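Local coordinates for protein 2-C-methyl-D-erythritol 4-phosphate cytidylyltransferase (Anaerococcus prevotii, PDB 4KT7) that probably catalyses the transfer of a cytidylyl group from CTP to 2-C-methyl-D-erythritol 4-phosphate, a step of isoprenoid precursor synthesis by the DXP pathway, at residues R37-R49 with I67-I79. Numbering follows the deposited sequence. Where two conformers were deposited one is given.
Sequences RKVLEITLDTVSR and IIKDILEKYDGNI
Tyr75 turns its CG anti to its own carbonyl carbon (chi1 -58°), which lays the ring against helix 39-48, while Leu44, with CG anti to the backbone N, packs over one face. Leu44 CG sits 4.2 Å from the ring centroid, a CH-pi contact; the aliphatic part of Lys74, its CG over the ring centre, covers the opposite face. At the ring's edge the phenol OH donates a hydrogen bond to Asp45 OD1, modelled at a doubtful 2.4 Å, the carboxylate plane turned 66° from the ring. Beyond CG the Lys74 chain runs extended, and NZ reaches both Asp45 oxygens in a salt bridge, its hydrogen bonds weak, 3.1 Å to OD1. In one of two deposited conformers, Arg37 NH1 lies 2.7 Å from Asp45 OD2, a second salt bridge. A phenylalanine in place of Tyr75 would probably keep the packing on Leu44 but leave Asp45 OD1 without its phenol donor. Farther along, Ile71 lies against Glu41, CG1 to CG 3.8 Å, and its CD1 meets Lys38 CD at 3.7 Å. Deeper in, Leu44 CD2 touches Leu72 CD2, and Leu40 CD2 meets Ile68 CD1. The axes of 39-48 and 67-73 approach to 11.1 Å at 36°, side by side over the parallel part of the GT-A-like sheet, where Leu40 rests on strand 10-16, Ile68 and Leu72 on strands 55-60 and 79-83.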
# COMPACT_ATOMS: atom_id res chain seq x y z
N ARG A 37 16.75 -17.67 7.44
CA ARG A 37 16.66 -18.46 6.22
C ARG A 37 16.57 -17.53 5.00
O ARG A 37 15.90 -16.50 5.05
CB ARG A 37 15.44 -19.39 6.29
CG ARG A 37 15.44 -20.54 5.29
CD ARG A 37 14.67 -21.72 5.85
NE ARG A 37 13.53 -21.29 6.67
CZ ARG A 37 12.28 -21.69 6.48
NH1 ARG A 37 11.99 -22.54 5.51
NH2 ARG A 37 11.31 -21.24 7.26
N LYS A 38 17.27 -17.89 3.93
CA LYS A 38 17.25 -17.11 2.70
C LYS A 38 15.80 -17.00 2.23
O LYS A 38 15.06 -17.98 2.27
CB LYS A 38 18.11 -17.79 1.62
CG LYS A 38 19.59 -17.86 1.96
CD LYS A 38 20.36 -18.60 0.88
CE LYS A 38 21.19 -19.75 1.46
NZ LYS A 38 22.24 -19.28 2.40
N VAL A 39 15.38 -15.80 1.83
CA VAL A 39 13.98 -15.58 1.45
C VAL A 39 13.50 -16.54 0.37
O VAL A 39 12.37 -17.04 0.43
CB VAL A 39 13.74 -14.12 1.05
CG1 VAL A 39 12.37 -13.95 0.41
CG2 VAL A 39 13.89 -13.21 2.28
N LEU A 40 14.36 -16.84 -0.59
CA LEU A 40 13.96 -17.70 -1.70
C LEU A 40 13.69 -19.11 -1.20
O LEU A 40 12.83 -19.80 -1.74
CB LEU A 40 15.04 -17.71 -2.80
CG LEU A 40 14.71 -18.56 -4.02
CD1 LEU A 40 13.40 -18.11 -4.66
CD2 LEU A 40 15.85 -18.51 -5.03
N GLU A 41 14.42 -19.53 -0.17
CA GLU A 41 14.24 -20.87 0.38
C GLU A 41 12.88 -21.03 1.05
O GLU A 41 12.24 -22.07 0.93
CB GLU A 41 15.33 -21.19 1.40
CG GLU A 41 16.66 -21.59 0.81
CD GLU A 41 17.64 -22.04 1.88
OE1 GLU A 41 18.20 -21.17 2.58
OE2 GLU A 41 17.83 -23.26 2.04
N ILE A 42 12.43 -19.99 1.75
CA ILE A 42 11.13 -20.04 2.41
C ILE A 42 10.04 -20.16 1.34
O ILE A 42 9.08 -20.92 1.48
CB ILE A 42 10.89 -18.77 3.27
CG1 ILE A 42 12.03 -18.61 4.29
CG2 ILE A 42 9.54 -18.82 3.96
CD1 ILE A 42 12.14 -17.22 4.85
N THR A 43 10.21 -19.40 0.26
CA THR A 43 9.26 -19.40 -0.84
C THR A 43 9.21 -20.77 -1.51
O THR A 43 8.14 -21.35 -1.71
CB THR A 43 9.67 -18.38 -1.91
OG1 THR A 43 9.82 -17.10 -1.29
CG2 THR A 43 8.61 -18.31 -3.02
N LEU A 44 10.39 -21.27 -1.85
CA LEU A 44 10.52 -22.54 -2.56
C LEU A 44 10.01 -23.69 -1.70
O LEU A 44 9.40 -24.64 -2.21
CB LEU A 44 11.98 -22.74 -2.96
CG LEU A 44 12.26 -23.70 -4.10
CD1 LEU A 44 11.33 -23.42 -5.27
CD2 LEU A 44 13.71 -23.55 -4.54
N ASP A 45 10.23 -23.59 -0.39
CA ASP A 45 9.66 -24.54 0.55
C ASP A 45 8.15 -24.62 0.38
O ASP A 45 7.59 -25.71 0.26
CB ASP A 45 9.97 -24.15 1.99
CG ASP A 45 11.28 -24.73 2.49
OD1 ASP A 45 11.91 -25.51 1.75
OD2 ASP A 45 11.66 -24.42 3.64
N THR A 46 7.50 -23.47 0.37
CA THR A 46 6.05 -23.45 0.22
C THR A 46 5.59 -24.00 -1.14
O THR A 46 4.70 -24.85 -1.19
CB THR A 46 5.43 -22.06 0.47
OG1 THR A 46 5.65 -21.67 1.83
CG2 THR A 46 3.92 -22.09 0.19
N VAL A 47 6.19 -23.53 -2.23
CA VAL A 47 5.75 -23.94 -3.57
C VAL A 47 5.97 -25.44 -3.81
O VAL A 47 5.15 -26.10 -4.44
CB VAL A 47 6.44 -23.15 -4.70
CG1 VAL A 47 5.94 -23.62 -6.05
CG2 VAL A 47 6.17 -21.67 -4.55
N SER A 48 7.06 -25.98 -3.28
CA SER A 48 7.35 -27.39 -3.53
C SER A 48 6.38 -28.31 -2.79
O SER A 48 6.29 -29.50 -3.11
CB SER A 48 8.81 -27.73 -3.22
OG SER A 48 9.05 -27.61 -1.83
N ARG A 49 5.65 -27.76 -1.81
CA ARG A 49 4.60 -28.52 -1.10
C ARG A 49 3.27 -28.58 -1.87
O ARG A 49 2.37 -29.32 -1.48
CB ARG A 49 4.33 -27.94 0.30
CG ARG A 49 5.50 -28.00 1.28
CD ARG A 49 5.02 -27.89 2.74
NE ARG A 49 3.93 -26.93 2.88
CZ ARG A 49 4.08 -25.66 3.25
NH1 ARG A 49 3.02 -24.86 3.34
NH2 ARG A 49 5.29 -25.18 3.53
N ILE A 67 25.03 -20.84 -5.40
CA ILE A 67 24.15 -20.88 -4.23
C ILE A 67 22.77 -21.43 -4.61
O ILE A 67 22.11 -22.08 -3.79
CB ILE A 67 24.02 -19.48 -3.59
CG1 ILE A 67 25.40 -18.93 -3.26
CG2 ILE A 67 23.16 -19.54 -2.34
CD1 ILE A 67 26.20 -19.80 -2.30
N ILE A 68 22.33 -21.17 -5.84
CA ILE A 68 21.08 -21.76 -6.32
C ILE A 68 21.16 -23.28 -6.36
O ILE A 68 20.22 -23.96 -5.94
CB ILE A 68 20.67 -21.22 -7.70
CG1 ILE A 68 20.19 -19.77 -7.57
CG2 ILE A 68 19.52 -22.04 -8.27
CD1 ILE A 68 18.87 -19.62 -6.80
N LYS A 69 22.29 -23.81 -6.84
CA LYS A 69 22.50 -25.25 -6.86
C LYS A 69 22.45 -25.86 -5.46
O LYS A 69 21.88 -26.94 -5.25
CB LYS A 69 23.86 -25.57 -7.50
CG LYS A 69 23.97 -25.23 -8.97
CD LYS A 69 25.36 -25.59 -9.50
CE LYS A 69 25.48 -25.38 -11.01
NZ LYS A 69 26.85 -25.66 -11.53
N ASP A 70 23.07 -25.17 -4.50
CA ASP A 70 23.13 -25.66 -3.13
C ASP A 70 21.73 -25.70 -2.52
O ASP A 70 21.37 -26.62 -1.80
CB ASP A 70 24.04 -24.77 -2.27
CG ASP A 70 25.50 -24.86 -2.67
OD1 ASP A 70 25.88 -25.82 -3.38
OD2 ASP A 70 26.27 -23.97 -2.26
N ILE A 71 20.96 -24.67 -2.83
CA ILE A 71 19.60 -24.60 -2.34
C ILE A 71 18.75 -25.71 -2.96
O ILE A 71 17.96 -26.35 -2.27
CB ILE A 71 19.01 -23.20 -2.60
CG1 ILE A 71 19.58 -22.20 -1.58
CG2 ILE A 71 17.49 -23.22 -2.58
CD1 ILE A 71 19.41 -20.75 -1.98
N LEU A 72 18.97 -25.97 -4.24
CA LEU A 72 18.15 -26.95 -4.96
C LEU A 72 18.43 -28.41 -4.60
O LEU A 72 17.59 -29.28 -4.86
CB LEU A 72 18.26 -26.76 -6.48
CG LEU A 72 17.49 -25.55 -6.99
CD1 LEU A 72 17.54 -25.45 -8.51
CD2 LEU A 72 16.06 -25.65 -6.52
N GLU A 73 19.58 -28.69 -4.00
CA GLU A 73 19.92 -30.06 -3.63
C GLU A 73 18.96 -30.61 -2.58
O GLU A 73 18.69 -31.81 -2.54
CB GLU A 73 21.35 -30.15 -3.09
CG GLU A 73 22.42 -29.93 -4.12
CD GLU A 73 23.77 -30.40 -3.64
OE1 GLU A 73 24.12 -30.12 -2.47
OE2 GLU A 73 24.48 -31.06 -4.42
N LYS A 74 18.46 -29.72 -1.73
CA LYS A 74 17.54 -30.12 -0.67
C LYS A 74 16.18 -30.57 -1.23
O LYS A 74 15.42 -31.28 -0.56
CB LYS A 74 17.41 -28.97 0.35
CG LYS A 74 15.98 -28.61 0.76
CD LYS A 74 15.97 -27.58 1.91
CE LYS A 74 14.53 -27.30 2.37
NZ LYS A 74 14.43 -26.22 3.39
N TYR A 75 15.89 -30.21 -2.48
CA TYR A 75 14.61 -30.56 -3.09
C TYR A 75 14.65 -31.77 -4.03
O TYR A 75 15.53 -31.87 -4.90
CB TYR A 75 13.98 -29.34 -3.78
CG TYR A 75 13.76 -28.18 -2.83
CD1 TYR A 75 12.65 -28.13 -2.00
CD2 TYR A 75 14.67 -27.14 -2.76
CE1 TYR A 75 12.46 -27.07 -1.12
CE2 TYR A 75 14.48 -26.08 -1.89
CZ TYR A 75 13.37 -26.05 -1.08
OH TYR A 75 13.19 -24.99 -0.22
N ASP A 76 13.69 -32.68 -3.85
CA ASP A 76 13.56 -33.88 -4.67
C ASP A 76 12.87 -33.61 -6.01
O ASP A 76 13.19 -34.23 -7.03
CB ASP A 76 12.73 -34.94 -3.93
CG ASP A 76 13.25 -35.22 -2.53
OD1 ASP A 76 14.49 -35.23 -2.34
OD2 ASP A 76 12.42 -35.45 -1.63
N GLY A 77 11.92 -32.68 -6.00
CA GLY A 77 10.96 -32.52 -7.07
C GLY A 77 11.48 -32.16 -8.45
O GLY A 77 12.68 -32.08 -8.70
N ASN A 78 10.53 -31.96 -9.37
CA ASN A 78 10.83 -31.54 -10.72
C ASN A 78 11.09 -30.04 -10.71
O ASN A 78 10.26 -29.24 -11.18
CB ASN A 78 9.67 -31.90 -11.66
CG ASN A 78 10.01 -31.71 -13.12
OD1 ASN A 78 11.16 -31.43 -13.47
ND2 ASN A 78 9.02 -31.88 -13.99
N ILE A 79 12.24 -29.67 -10.16
CA ILE A 79 12.61 -28.27 -10.03
C ILE A 79 13.91 -28.01 -10.78
O ILE A 79 14.90 -28.71 -10.59
CB ILE A 79 12.82 -27.88 -8.56
CG1 ILE A 79 11.58 -28.22 -7.73
CG2 ILE A 79 13.17 -26.40 -8.43
CD1 ILE A 79 11.59 -27.58 -6.35